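Local structure of UDP-N-acetylglucosamine 3-dehydrogenase (Acidithiobacillus ferrooxidans, 7BVJ) at residues Gly135-Leu140 / Met222-Gln227. The protein catalyses the NAD(+)-dependent oxidation of the glucosamine 3-position of UDP-N-acetylglucosamine to a ketone, a step in making the diamino sugar of some lipid A. Residues are numbered along the deposited sequence; the frame is centred on the assembly and turned at random.
With F8U ((2R,3R)-2,3-bis(oxidanyl)butane-1,4-disulfonic acid), chain F.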
# COMPACT_ATOMS: atom_id res chain seq x y z
N GLY A 135 6.53 -18.86 8.26
CA GLY A 135 6.15 -18.37 9.57
C GLY A 135 6.50 -16.90 9.73
O GLY A 135 7.06 -16.25 8.85
N ALA A 136 6.15 -16.38 10.90
CA ALA A 136 6.45 -15.00 11.23
C ALA A 136 7.95 -14.77 11.29
O ALA A 136 8.65 -15.47 12.04
CB ALA A 136 5.81 -14.62 12.57
N PRO A 137 8.49 -13.82 10.53
CA PRO A 137 9.91 -13.46 10.70
C PRO A 137 10.17 -12.98 12.12
O PRO A 137 9.28 -12.44 12.78
CB PRO A 137 10.13 -12.34 9.69
CG PRO A 137 8.75 -11.87 9.31
CD PRO A 137 7.87 -13.05 9.44
N ARG A 138 11.41 -13.16 12.56
CA ARG A 138 11.82 -12.67 13.86
C ARG A 138 12.36 -11.26 13.79
O ARG A 138 12.21 -10.50 14.76
CB ARG A 138 12.89 -13.60 14.46
CG ARG A 138 12.58 -15.09 14.29
CD ARG A 138 11.27 -15.44 14.95
NE ARG A 138 11.18 -16.84 15.34
CZ ARG A 138 10.14 -17.35 15.98
NH1 ARG A 138 9.10 -16.57 16.29
NH2 ARG A 138 10.12 -18.64 16.31
N TYR A 139 12.97 -10.87 12.67
CA TYR A 139 13.47 -9.51 12.50
C TYR A 139 13.26 -9.05 11.06
O TYR A 139 13.49 -9.82 10.12
CB TYR A 139 14.96 -9.46 12.89
CG TYR A 139 15.67 -8.13 12.71
CD1 TYR A 139 15.24 -6.99 13.36
CD2 TYR A 139 16.79 -8.04 11.90
CE1 TYR A 139 15.89 -5.78 13.19
CE2 TYR A 139 17.45 -6.85 11.73
CZ TYR A 139 17.00 -5.72 12.38
OH TYR A 139 17.69 -4.53 12.21
N LEU A 140 12.81 -7.80 10.87
CA LEU A 140 12.74 -7.19 9.54
C LEU A 140 13.49 -5.86 9.53
O LEU A 140 13.34 -5.04 10.45
CB LEU A 140 11.29 -6.94 9.06
CG LEU A 140 10.17 -7.95 9.23
CD1 LEU A 140 9.59 -7.83 10.63
CD2 LEU A 140 9.08 -7.69 8.20
N MET A 222 14.41 -4.86 1.52
CA MET A 222 13.99 -5.44 2.80
C MET A 222 14.77 -6.72 3.05
O MET A 222 14.72 -7.65 2.24
CB MET A 222 12.49 -5.74 2.84
CG MET A 222 12.03 -6.32 4.19
SD MET A 222 10.24 -6.63 4.28
CE MET A 222 9.65 -4.99 4.62
N ARG A 223 15.46 -6.78 4.18
CA ARG A 223 16.04 -8.01 4.67
C ARG A 223 15.16 -8.57 5.78
O ARG A 223 14.61 -7.82 6.60
CB ARG A 223 17.48 -7.76 5.13
CG ARG A 223 18.40 -7.49 3.94
CD ARG A 223 19.76 -6.92 4.33
NE ARG A 223 19.67 -5.63 5.02
CZ ARG A 223 19.48 -4.45 4.42
NH1 ARG A 223 19.35 -4.35 3.10
NH2 ARG A 223 19.40 -3.36 5.16
N ILE A 224 14.99 -9.88 5.78
CA ILE A 224 14.05 -10.58 6.65
C ILE A 224 14.77 -11.77 7.27
O ILE A 224 15.40 -12.55 6.56
CB ILE A 224 12.80 -11.03 5.87
CG1 ILE A 224 12.24 -9.87 5.02
CG2 ILE A 224 11.78 -11.59 6.81
CD1 ILE A 224 10.98 -10.22 4.27
N PHE A 225 14.67 -11.90 8.59
CA PHE A 225 15.39 -12.91 9.35
C PHE A 225 14.39 -13.80 10.09
O PHE A 225 13.61 -13.31 10.93
CB PHE A 225 16.36 -12.28 10.35
CG PHE A 225 17.42 -11.40 9.73
CD1 PHE A 225 18.72 -11.86 9.59
CD2 PHE A 225 17.11 -10.11 9.31
CE1 PHE A 225 19.69 -11.04 9.02
CE2 PHE A 225 18.08 -9.29 8.75
CZ PHE A 225 19.37 -9.76 8.60
N TRP A 226 14.42 -15.09 9.77
CA TRP A 226 13.81 -16.15 10.56
C TRP A 226 14.91 -16.87 11.31
O TRP A 226 16.10 -16.60 11.14
CB TRP A 226 13.04 -17.13 9.68
CG TRP A 226 11.86 -16.56 8.94
CD1 TRP A 226 10.54 -16.62 9.32
CD2 TRP A 226 11.87 -15.88 7.68
NE1 TRP A 226 9.75 -16.00 8.39
CE2 TRP A 226 10.54 -15.54 7.37
CE3 TRP A 226 12.89 -15.51 6.79
CZ2 TRP A 226 10.19 -14.86 6.20
CZ3 TRP A 226 12.55 -14.84 5.64
CH2 TRP A 226 11.21 -14.53 5.35
N GLN A 227 14.51 -17.83 12.15
CA GLN A 227 15.49 -18.60 12.92
C GLN A 227 16.42 -19.41 12.03
O GLN A 227 17.54 -19.73 12.44
CB GLN A 227 14.76 -19.53 13.88
CG GLN A 227 15.58 -19.96 15.06
CD GLN A 227 14.76 -20.01 16.33
OE1 GLN A 227 13.66 -19.45 16.40
NE2 GLN A 227 15.30 -20.66 17.36
C01 F8U F . 23.24 -5.20 4.31
C02 F8U F . 24.04 -5.14 3.00
C03 F8U F . 23.56 -5.96 1.80
C04 F8U F . 22.67 -7.16 2.08
O06 F8U F . 23.11 -7.95 -0.61
O07 F8U F . 22.24 -9.54 0.79
O08 F8U F . 20.95 -7.58 0.06
O09 F8U F . 24.69 -6.45 1.17
O10 F8U F . 24.00 -3.83 2.53
O12 F8U F . 24.54 -6.50 6.44
O13 F8U F . 22.42 -7.22 6.06
O14 F8U F . 24.08 -7.72 4.31
S05 F8U F . 22.21 -8.08 0.56
S11 F8U F . 23.60 -6.69 5.30
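Tyr139 and Phe225 form an antiparallel hydrogen-bonded pair where the start of strand 139-147 meets the end of strand 219-225, in the mixed sheet of the C-terminal domain. Tyr139 O takes the amide of Phe225 at 2.8 Å from O to N. In return Phe225 O accepts two amides, Arg138 N at 2.7 Å and Tyr139 N at 3.1 Å, both in its carbonyl plane; the Arg138 bond is the more bent, 141° at the hydrogen. On the same face of the sheet the two rings lie side by side, planes 40° apart, with Tyr139 CD2 3.3 Å from Phe225 CD2. With chi1 at 177° Tyr139 CG stands beside its own carbonyl carbon, and the ring lies beside that of Phe225; its OH is hydrogen-bonded to Glu141 and Asn208. Leu140 and Ile224 follow as a non-hydrogen-bonded pair on the other face, which helix 157-173 packs against through Pro137, Leu140 and Met222. Beyond the strand ends the Trp226 indole lies beside Pro137, whose CA sits over the five-membered ring, a CH-pi contact of 3.7 Å to the centroid. Pro137 CB also presses on Ile224 CG2, a tight 3.4 Å. Indole NE1 donates to Gly135 O at 2.7 Å; the oxygen lies in the ring plane, but the nitrogen stands well above the carbonyl plane. Phe134 meets the same indole edge-to-face. Two residues before Phe225, Arg223 lays one guanidinium face against C01 of the bound disulfonate, while its NH2 forms a salt bridge with Glu143; Tyr230 and Ser232 complete that pocket. Arg138 and Tyr139 both face Phe225, a classic beta bulge at the start of strand 139-147, here in the C-terminal sheet of a Gfo/Idh/MocA oxidoreductase.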